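Local coordinates for peptidase M16 C-terminal domain-containing protein (Enterococcus faecalis, PDB 3D3Y) that is of unknown function but belongs to the peptidase M16 family, carries a domain of the inactive type and is predicted to bind metal, at residues 20-25 and 204-209; 71-76 and 92-97; 254-259 and 416-421. All coordinates share one frame; numbering follows the deposited sequence.

Contact 1: 20-25 and 204-209. With EDO (1,2-ethanediol), chain F.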
loop_
_atom_site.group_PDB
_atom_site.type_symbol
_atom_site.label_atom_id
_atom_site.label_comp_id
_atom_site.label_asym_id
_atom_site.label_seq_id
_atom_site.Cartn_x
_atom_site.Cartn_y
_atom_site.Cartn_z
ATOM N N GLU A 20 21.322 7.215 15.370
ATOM C CA GLU A 20 22.659 6.694 15.119
ATOM C C GLU A 20 22.600 5.198 14.771
ATOM O O GLU A 20 23.623 4.507 14.746
ATOM C CB GLU A 20 23.548 6.950 16.342
ATOM C CG GLU A 20 24.029 8.385 16.430
ATOM C CD GLU A 20 24.853 8.639 17.675
ATOM O OE1 GLU A 20 24.339 8.392 18.778
ATOM O OE2 GLU A 20 26.016 9.083 17.548
ATOM N N LYS A 21 21.387 4.716 14.498
ATOM C CA LYS A 21 21.130 3.305 14.291
ATOM C C LYS A 21 21.690 2.814 12.949
ATOM O O LYS A 21 22.015 1.632 12.817
ATOM C CB LYS A 21 19.619 3.039 14.385
ATOM C CG LYS A 21 19.209 1.565 14.400
ATOM C CD LYS A 21 17.778 1.362 14.970
ATOM C CE LYS A 21 17.272 -0.089 14.744
ATOM N NZ LYS A 21 16.311 -0.544 15.819
ATOM N N TYR A 22 21.840 3.734 11.994
ATOM C CA TYR A 22 22.218 3.392 10.606
ATOM C C TYR A 22 23.463 4.098 10.090
ATOM O O TYR A 22 23.799 5.179 10.551
ATOM C CB TYR A 22 21.053 3.673 9.664
ATOM C CG TYR A 22 19.785 2.992 10.135
ATOM C CD1 TYR A 22 19.635 1.598 10.033
ATOM C CD2 TYR A 22 18.750 3.732 10.712
ATOM C CE1 TYR A 22 18.469 0.959 10.482
ATOM C CE2 TYR A 22 17.588 3.107 11.172
ATOM C CZ TYR A 22 17.457 1.726 11.061
ATOM O OH TYR A 22 16.314 1.106 11.515
ATOM N N LYS A 23 24.117 3.490 9.101
ATOM C CA LYS A 23 25.311 4.062 8.472
ATOM C C LYS A 23 24.927 4.806 7.192
ATOM O O LYS A 23 25.767 5.432 6.546
ATOM C CB LYS A 23 26.325 2.952 8.149
ATOM C CG LYS A 23 26.823 2.191 9.362
ATOM C CD LYS A 23 27.882 1.176 8.951
ATOM C CE LYS A 23 28.189 0.243 10.081
ATOM N NZ LYS A 23 28.976 0.918 11.150
ATOM N N THR A 24 23.658 4.701 6.814
ATOM C CA THR A 24 23.144 5.422 5.667
ATOM C C THR A 24 22.026 6.351 6.100
ATOM O O THR A 24 21.542 6.269 7.236
ATOM C CB THR A 24 22.548 4.485 4.608
ATOM O OG1 THR A 24 21.445 3.766 5.184
ATOM C CG2 THR A 24 23.618 3.514 4.061
ATOM N N VAL A 25 21.603 7.191 5.154
ATOM C CA VAL A 25 20.562 8.187 5.359
ATOM C C VAL A 25 19.462 7.894 4.338
ATOM O O VAL A 25 19.737 7.768 3.148
ATOM C CB VAL A 25 21.097 9.595 5.169
ATOM C CG1 VAL A 25 19.965 10.621 5.309
ATOM C CG2 VAL A 25 22.205 9.884 6.207
ATOM N N PHE A 204 10.900 13.273 4.443
ATOM C CA PHE A 204 11.475 12.630 5.618
ATOM C C PHE A 204 12.950 12.320 5.411
ATOM O O PHE A 204 13.371 11.879 4.322
ATOM C CB PHE A 204 10.724 11.334 5.924
ATOM C CG PHE A 204 9.343 11.557 6.442
ATOM C CD1 PHE A 204 9.072 11.437 7.795
ATOM C CD2 PHE A 204 8.301 11.897 5.569
ATOM C CE1 PHE A 204 7.793 11.662 8.280
ATOM C CE2 PHE A 204 7.021 12.115 6.058
ATOM C CZ PHE A 204 6.766 11.993 7.398
ATOM N N VAL A 205 13.726 12.553 6.464
ATOM C CA VAL A 205 15.129 12.215 6.476
ATOM C C VAL A 205 15.389 11.457 7.760
ATOM O O VAL A 205 15.194 11.993 8.857
ATOM C CB VAL A 205 16.042 13.484 6.409
ATOM C CG1 VAL A 205 17.505 13.058 6.382
ATOM C CG2 VAL A 205 15.696 14.294 5.175
ATOM N N LEU A 206 15.813 10.203 7.612
ATOM C CA LEU A 206 16.103 9.327 8.735
ATOM C C LEU A 206 17.571 8.926 8.675
ATOM O O LEU A 206 18.019 8.263 7.701
ATOM C CB LEU A 206 15.201 8.081 8.700
ATOM C CG LEU A 206 15.602 6.923 9.632
ATOM C CD1 LEU A 206 15.085 7.200 11.009
ATOM C CD2 LEU A 206 15.050 5.622 9.141
ATOM N N GLY A 207 18.321 9.307 9.705
ATOM C CA GLY A 207 19.748 8.960 9.755
ATOM C C GLY A 207 20.484 9.843 10.749
ATOM O O GLY A 207 19.842 10.631 11.481
ATOM N N ASP A 208 21.815 9.720 10.777
ATOM C CA ASP A 208 22.642 10.522 11.675
ATOM C C ASP A 208 22.835 11.878 11.032
ATOM O O ASP A 208 23.866 12.161 10.428
ATOM C CB ASP A 208 23.987 9.836 11.942
ATOM C CG ASP A 208 24.836 10.568 12.991
ATOM O OD1 ASP A 208 24.382 11.562 13.601
ATOM O OD2 ASP A 208 25.969 10.118 13.218
ATOM N N VAL A 209 21.801 12.700 11.155
ATOM C CA VAL A 209 21.750 14.021 10.557
ATOM C C VAL A 209 21.226 15.009 11.604
ATOM O O VAL A 209 20.629 14.602 12.606
ATOM C CB VAL A 209 20.789 14.055 9.335
ATOM C CG1 VAL A 209 21.349 13.241 8.174
ATOM C CG2 VAL A 209 19.399 13.550 9.729
HETATM C C1 EDO F . 19.314 5.597 18.288
HETATM O O1 EDO F . 20.469 6.416 18.087
HETATM C C2 EDO F . 18.073 6.283 17.730
HETATM O O2 EDO F . 16.972 5.363 17.781
HETATM O O HOH W 1 23.217 7.885 8.882
HETATM O O HOH W 2 19.160 5.737 7.760
#

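Contact 2: 71-76 and 92-97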
loop_
_atom_site.group_PDB
_atom_site.type_symbol
_atom_site.label_atom_id
_atom_site.label_comp_id
_atom_site.label_asym_id
_atom_site.label_seq_id
_atom_site.Cartn_x
_atom_site.Cartn_y
_atom_site.Cartn_z
ATOM N N TYR A 71 28.145 8.389 -4.571
ATOM C CA TYR A 71 28.671 7.378 -3.643
ATOM C C TYR A 71 27.814 6.081 -3.690
ATOM O O TYR A 71 27.662 5.374 -2.686
ATOM C CB TYR A 71 28.841 8.004 -2.229
ATOM C CG TYR A 71 29.297 9.488 -2.269
ATOM C CD1 TYR A 71 30.648 9.840 -2.465
ATOM C CD2 TYR A 71 28.373 10.528 -2.116
ATOM C CE1 TYR A 71 31.066 11.210 -2.526
ATOM C CE2 TYR A 71 28.770 11.892 -2.178
ATOM C CZ TYR A 71 30.117 12.225 -2.385
ATOM O OH TYR A 71 30.494 13.574 -2.438
ATOM N N GLY A 72 27.266 5.770 -4.869
ATOM C CA GLY A 72 26.510 4.522 -5.073
ATOM C C GLY A 72 25.145 4.547 -4.380
ATOM O O GLY A 72 24.781 3.593 -3.688
ATOM N N ALA A 73 24.397 5.645 -4.566
ATOM C CA ALA A 73 23.071 5.857 -3.984
ATOM C C ALA A 73 22.033 4.934 -4.602
ATOM O O ALA A 73 22.147 4.597 -5.766
ATOM C CB ALA A 73 22.645 7.326 -4.204
ATOM N N SER A 74 21.023 4.526 -3.824
ATOM C CA SER A 74 19.852 3.853 -4.357
ATOM C C SER A 74 18.774 4.918 -4.519
ATOM O O SER A 74 18.638 5.840 -3.668
ATOM C CB SER A 74 19.329 2.797 -3.392
ATOM O OG SER A 74 20.240 1.712 -3.337
ATOM N N PHE A 75 18.004 4.775 -5.586
ATOM C CA PHE A 75 16.957 5.729 -5.944
ATOM C C PHE A 75 15.773 5.002 -6.570
ATOM O O PHE A 75 15.946 4.135 -7.437
ATOM C CB PHE A 75 17.527 6.768 -6.908
ATOM C CG PHE A 75 16.476 7.590 -7.631
ATOM C CD1 PHE A 75 15.661 8.467 -6.940
ATOM C CD2 PHE A 75 16.318 7.467 -9.004
ATOM C CE1 PHE A 75 14.696 9.243 -7.605
ATOM C CE2 PHE A 75 15.364 8.229 -9.690
ATOM C CZ PHE A 75 14.554 9.123 -8.987
ATOM N N GLY A 76 14.552 5.356 -6.155
ATOM C CA GLY A 76 13.389 4.766 -6.825
ATOM C C GLY A 76 12.170 5.624 -6.614
ATOM O O GLY A 76 12.118 6.428 -5.673
HETATM N N MSE A 92 15.284 7.575 -1.600
HETATM C CA MSE A 92 16.720 7.507 -1.796
HETATM C C MSE A 92 17.378 6.971 -0.541
HETATM O O MSE A 92 16.923 7.244 0.588
HETATM C CB MSE A 92 17.315 8.884 -2.049
HETATM C CG MSE A 92 17.178 9.409 -3.423
HETATM SE SE MSE A 92 18.197 11.069 -3.622
HETATM C CE MSE A 92 19.933 10.458 -4.103
ATOM N N ASN A 93 18.462 6.231 -0.746
ATOM C CA ASN A 93 19.352 5.747 0.326
ATOM C C ASN A 93 20.767 6.203 -0.081
ATOM O O ASN A 93 21.198 5.989 -1.230
ATOM C CB ASN A 93 19.251 4.217 0.437
ATOM C CG ASN A 93 19.865 3.640 1.738
ATOM O OD1 ASN A 93 20.393 2.506 1.737
ATOM N ND2 ASN A 93 19.768 4.380 2.840
ATOM N N ILE A 94 21.453 6.886 0.825
ATOM C CA ILE A 94 22.814 7.385 0.602
ATOM C C ILE A 94 23.694 7.059 1.792
ATOM O O ILE A 94 23.214 6.968 2.939
ATOM C CB ILE A 94 22.815 8.920 0.394
ATOM C CG1 ILE A 94 22.280 9.628 1.651
ATOM C CG2 ILE A 94 21.946 9.264 -0.797
ATOM C CD1 ILE A 94 22.145 11.120 1.506
ATOM N N VAL A 95 24.985 6.885 1.533
ATOM C CA VAL A 95 25.935 6.611 2.601
ATOM C C VAL A 95 26.163 7.916 3.353
ATOM O O VAL A 95 26.242 8.963 2.735
ATOM C CB VAL A 95 27.283 6.110 2.050
ATOM C CG1 VAL A 95 28.253 5.912 3.174
ATOM C CG2 VAL A 95 27.137 4.795 1.225
ATOM N N ASN A 96 26.243 7.855 4.676
ATOM C CA ASN A 96 26.482 9.055 5.516
ATOM C C ASN A 96 27.897 9.618 5.277
ATOM O O ASN A 96 28.842 8.844 5.036
ATOM C CB ASN A 96 26.254 8.686 6.981
ATOM C CG ASN A 96 26.248 9.894 7.908
ATOM O OD1 ASN A 96 27.283 10.535 8.099
ATOM N ND2 ASN A 96 25.070 10.215 8.484
ATOM N N ASP A 97 28.050 10.949 5.323
ATOM C CA ASP A 97 29.380 11.608 5.178
ATOM C C ASP A 97 30.463 11.009 6.072
ATOM O O ASP A 97 31.645 11.038 5.726
ATOM C CB ASP A 97 29.320 13.118 5.482
ATOM C CG ASP A 97 28.656 13.920 4.378
ATOM O OD1 ASP A 97 29.000 13.743 3.172
ATOM O OD2 ASP A 97 27.785 14.748 4.728
HETATM O O HOH W 3 25.454 6.747 -1.410
#

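Contact 3: 254-259 and 416-421. With ACT (acetate ion), chain C.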
loop_
_atom_site.group_PDB
_atom_site.type_symbol
_atom_site.label_atom_id
_atom_site.label_comp_id
_atom_site.label_asym_id
_atom_site.label_seq_id
_atom_site.Cartn_x
_atom_site.Cartn_y
_atom_site.Cartn_z
ATOM N N GLN A 254 -8.195 -23.968 -12.261
ATOM C CA GLN A 254 -8.619 -23.834 -10.870
ATOM C C GLN A 254 -9.527 -22.610 -10.780
ATOM O O GLN A 254 -9.165 -21.543 -11.287
ATOM C CB GLN A 254 -7.385 -23.581 -9.972
ATOM C CG GLN A 254 -7.655 -23.664 -8.490
ATOM C CD GLN A 254 -6.407 -23.375 -7.643
ATOM O OE1 GLN A 254 -6.241 -22.282 -7.117
ATOM N NE2 GLN A 254 -5.539 -24.359 -7.525
ATOM N N SER A 255 -10.690 -22.748 -10.139
ATOM C CA SER A 255 -11.607 -21.600 -9.970
ATOM C C SER A 255 -11.213 -20.798 -8.744
ATOM O O SER A 255 -10.527 -21.308 -7.863
ATOM C CB SER A 255 -13.054 -22.075 -9.837
ATOM O OG SER A 255 -13.471 -22.733 -11.027
ATOM N N LYS A 256 -11.633 -19.546 -8.682
ATOM C CA LYS A 256 -11.387 -18.695 -7.526
ATOM C C LYS A 256 -12.703 -18.331 -6.892
ATOM O O LYS A 256 -13.657 -17.964 -7.587
ATOM C CB LYS A 256 -10.652 -17.410 -7.925
ATOM C CG LYS A 256 -9.389 -17.650 -8.759
ATOM C CD LYS A 256 -8.383 -18.500 -8.002
ATOM C CE LYS A 256 -7.057 -18.694 -8.732
ATOM N NZ LYS A 256 -6.156 -19.586 -7.895
ATOM N N LEU A 257 -12.772 -18.434 -5.572
ATOM C CA LEU A 257 -13.987 -18.005 -4.887
ATOM C C LEU A 257 -13.617 -17.093 -3.729
ATOM O O LEU A 257 -13.002 -17.535 -2.748
ATOM C CB LEU A 257 -14.819 -19.238 -4.427
ATOM C CG LEU A 257 -16.087 -18.941 -3.595
ATOM C CD1 LEU A 257 -17.126 -18.081 -4.408
ATOM C CD2 LEU A 257 -16.733 -20.252 -3.078
ATOM N N ASN A 258 -13.981 -15.821 -3.851
ATOM C CA ASN A 258 -13.578 -14.808 -2.875
ATOM C C ASN A 258 -14.776 -14.100 -2.243
ATOM O O ASN A 258 -15.831 -13.938 -2.880
ATOM C CB ASN A 258 -12.667 -13.744 -3.536
ATOM C CG ASN A 258 -11.394 -14.334 -4.124
ATOM O OD1 ASN A 258 -10.917 -15.409 -3.715
ATOM N ND2 ASN A 258 -10.819 -13.616 -5.099
ATOM N N LEU A 259 -14.603 -13.640 -1.010
ATOM C CA LEU A 259 -15.707 -13.036 -0.233
ATOM C C LEU A 259 -15.167 -11.790 0.435
ATOM O O LEU A 259 -14.038 -11.795 0.955
ATOM C CB LEU A 259 -16.209 -13.975 0.876
ATOM C CG LEU A 259 -16.867 -15.320 0.569
ATOM C CD1 LEU A 259 -15.825 -16.373 0.134
ATOM C CD2 LEU A 259 -17.554 -15.782 1.810
ATOM N N PHE A 416 -17.205 -12.916 -5.140
ATOM C CA PHE A 416 -16.810 -12.976 -6.534
ATOM C C PHE A 416 -16.331 -14.380 -6.838
ATOM O O PHE A 416 -15.492 -14.934 -6.110
ATOM C CB PHE A 416 -15.703 -11.955 -6.862
ATOM C CG PHE A 416 -15.255 -12.015 -8.305
ATOM C CD1 PHE A 416 -16.020 -11.437 -9.307
ATOM C CD2 PHE A 416 -14.106 -12.729 -8.663
ATOM C CE1 PHE A 416 -15.617 -11.527 -10.654
ATOM C CE2 PHE A 416 -13.692 -12.835 -10.002
ATOM C CZ PHE A 416 -14.448 -12.239 -10.997
ATOM N N PHE A 417 -16.877 -14.948 -7.905
ATOM C CA PHE A 417 -16.580 -16.306 -8.327
ATOM C C PHE A 417 -15.981 -16.291 -9.738
ATOM O O PHE A 417 -16.631 -15.873 -10.703
ATOM C CB PHE A 417 -17.883 -17.118 -8.261
ATOM C CG PHE A 417 -17.760 -18.575 -8.676
ATOM C CD1 PHE A 417 -16.651 -19.336 -8.328
ATOM C CD2 PHE A 417 -18.797 -19.182 -9.387
ATOM C CE1 PHE A 417 -16.567 -20.696 -8.677
ATOM C CE2 PHE A 417 -18.717 -20.542 -9.762
ATOM C CZ PHE A 417 -17.595 -21.301 -9.388
ATOM N N LEU A 418 -14.720 -16.709 -9.854
ATOM C CA LEU A 418 -14.090 -16.814 -11.164
ATOM C C LEU A 418 -14.142 -18.275 -11.520
ATOM O O LEU A 418 -13.416 -19.085 -10.935
ATOM C CB LEU A 418 -12.643 -16.288 -11.171
ATOM C CG LEU A 418 -11.931 -16.187 -12.534
ATOM C CD1 LEU A 418 -12.516 -15.027 -13.380
ATOM C CD2 LEU A 418 -10.478 -15.946 -12.328
ATOM N N GLU A 419 -15.025 -18.606 -12.465
ATOM C CA GLU A 419 -15.399 -19.978 -12.692
ATOM C C GLU A 419 -14.683 -20.539 -13.900
ATOM O O GLU A 419 -14.816 -20.019 -15.023
ATOM C CB GLU A 419 -16.915 -20.111 -12.850
ATOM C CG GLU A 419 -17.378 -21.557 -13.093
ATOM C CD GLU A 419 -18.906 -21.696 -13.116
ATOM O OE1 GLU A 419 -19.556 -20.842 -13.733
ATOM O OE2 GLU A 419 -19.437 -22.656 -12.508
ATOM N N GLY A 420 -13.927 -21.608 -13.662
ATOM C CA GLY A 420 -13.167 -22.235 -14.714
ATOM C C GLY A 420 -14.076 -22.919 -15.709
ATOM O O GLY A 420 -15.031 -23.599 -15.320
ATOM N N GLU A 421 -13.789 -22.687 -16.995
ATOM C CA GLU A 421 -14.309 -23.469 -18.109
ATOM C C GLU A 421 -13.216 -24.465 -18.474
ATOM O O GLU A 421 -12.110 -24.089 -18.916
ATOM C CB GLU A 421 -14.649 -22.564 -19.307
ATOM C CG GLU A 421 -15.534 -21.380 -18.915
ATOM C CD GLU A 421 -15.962 -20.477 -20.092
ATOM O OE1 GLU A 421 -15.078 -19.929 -20.819
ATOM O OE2 GLU A 421 -17.197 -20.304 -20.267
HETATM C C ACT C . -12.460 -26.030 -11.901
HETATM O O ACT C . -11.376 -25.801 -12.481
HETATM O OXT ACT C . -13.054 -25.062 -11.387
HETATM C CH3 ACT C . -13.003 -27.400 -11.843
#

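Contact 1: 20-25 and 204-209
Thr-24 and Leu-206 meet through water although their strands, 24-34 and 200-207, are antiparallel neighbours: no direct hydrogen bond joins 20-25 to 204-209. One water donates to Leu-206 O at 2.8 Å; its approach to Thr-24 O is suspiciously short and doubtful, but it would reconcile the two carbonyls. A second water accepts from Asp-208 N at 3.0 Å and lies within hydrogen-bonding reach of Thr-24 O. Closer in, Val-25 CA presents its hydrogen to Leu-206 O at 3.5 Å. Glycine suits position 207 because at phi 162° a CB would jam against the preceding carbonyl O and run into Val-25 CG2. Val-25 spreads both methyls: CG1, anti to the backbone N (chi1 177°), reaches Val-205 CG1 at 3.6 Å, whereas CG2 meets Val-209 CG1 tip to tip at 4.0 Å. The Tyr-22 ring touches Leu-206 CD2 through CE2, and its hydroxyl bonds to Asp-366 O. At the solvent-exposed end Glu-20 and Asp-208 run side by side, Glu-20 OE2 4.5 Å from Asp-208 OD2. The strands have thus diverged here, valine methyls filling the gap on one side and water standing between the carbonyls, while the neighbouring carboxylates may raise each other's proton affinity.

Contact 2: 71-76 and 92-97
Ser-74 and Asn-93 form an antiparallel hydrogen-bonded pair: Ser-74 N donates to Asn-93 O at 3.0 Å, and Asn-93 N returns an equivalent bond to Ser-74 O. Each carbonyl also receives a CA-H contact, Ser-74 O from Met-92 CA at 3.2 Å and Asn-93 O from Ala-73 CA. The next pair, Phe-75 with Met-92, is non-hydrogen-bonded and puts its side chains on the other face of the sheet. There CG of Met-92, a selenomethionine, meets CD1 at the edge of the Phe-75 ring at 3.9 Å. A bend at chi3 (87°) then turns the Met-92 methyl CE toward Ala-73 CB at 4.1 Å. Ala-73 is small enough to sit against this methyl and also against Ile-94 CG2. Where the strands part, a water accepts from Val-95 N at 3.0 Å and gives a weak bond to Tyr-71 O. Farther out, helix 105-118 packs on the Phe-75 and Met-92 face; its Phe-112 lies edge-to-face with Phe-75, and Glu-108 binds the Tyr-71 hydroxyl. The polar pair and the apolar pair therefore give this edge hairpin two chemically different faces: one covered in part by helix 105-118, the other carrying Ser-74 and Asn-93, with the Asn-93 amide ND2 bonded to Thr-24 OG1 of the next strand.

Contact 3: 254-259 and 416-421
Ser-255 OG accepts a nearly straight bond (170°) from Gly-420 N at 2.9 Å, so a side-chain oxygen extends the backbone pairing by one step. The same hydroxyl appears to donate to an acetate ion, probably from the crystallisation liquor, at a distance too short to trust. Gly-420, having no side chain, leaves room for the ion. Four backbone bonds follow. Lys-256 and Leu-418 exchange two, with Leu-418 N 2.8 Å from Lys-256 O, and Asn-258 and Phe-416 exchange two more, Asn-258 N lying 2.9 Å from Phe-416 O. Between them Leu-257 and Phe-417 form a non-hydrogen-bonded pair, Leu-257 CD1 resting 4.0 Å from Phe-417 CB. The edge of the Phe-417 ring brings CD1 to Lys-256 O at 3.4 Å. On the other face Lys-256 and Leu-418 run side by side; a bend at chi2 (-60°) steers the lysine chain aside, and its NZ bonds to Gln-254 OE1 at 2.8 Å and also to Tyr-303 OH. Strand 255-262 has strand 314-321 on its far side, and strand 244-251 flanks 411-421. Helix 150-162 covers Lys-256, Asn-258, Phe-416 and Leu-418, whereas helix 326-341 packs on Leu-257 and Phe-417.

How the contacts relate
From the N terminus, segment 20-25 opens contact 1, which closes only at 204-209 after 178 intervening residues. Within that span lies contact 2, a local closure of the 74-82/85-95 hairpin. The two touch: Val-25 N reaches Ile-94 O at 2.7 Å in a probable hydrogen bond, because strand 24-34 lies between 200-207 and 85-95 in the six-stranded sheet. Contact 3 follows in series, its ends separated by 156 residues, and ties adjacent strands, second and third across the other, five-stranded sheet, on the opposite side of the chain's centre from contacts 1 and 2. Its centre is about 47 Å from that of contact 1. Helices are exchanged: one from the loop of contact 1 reaches the sheet of contact 3, and 368-380, from the loop of contact 3, reaches contact 1.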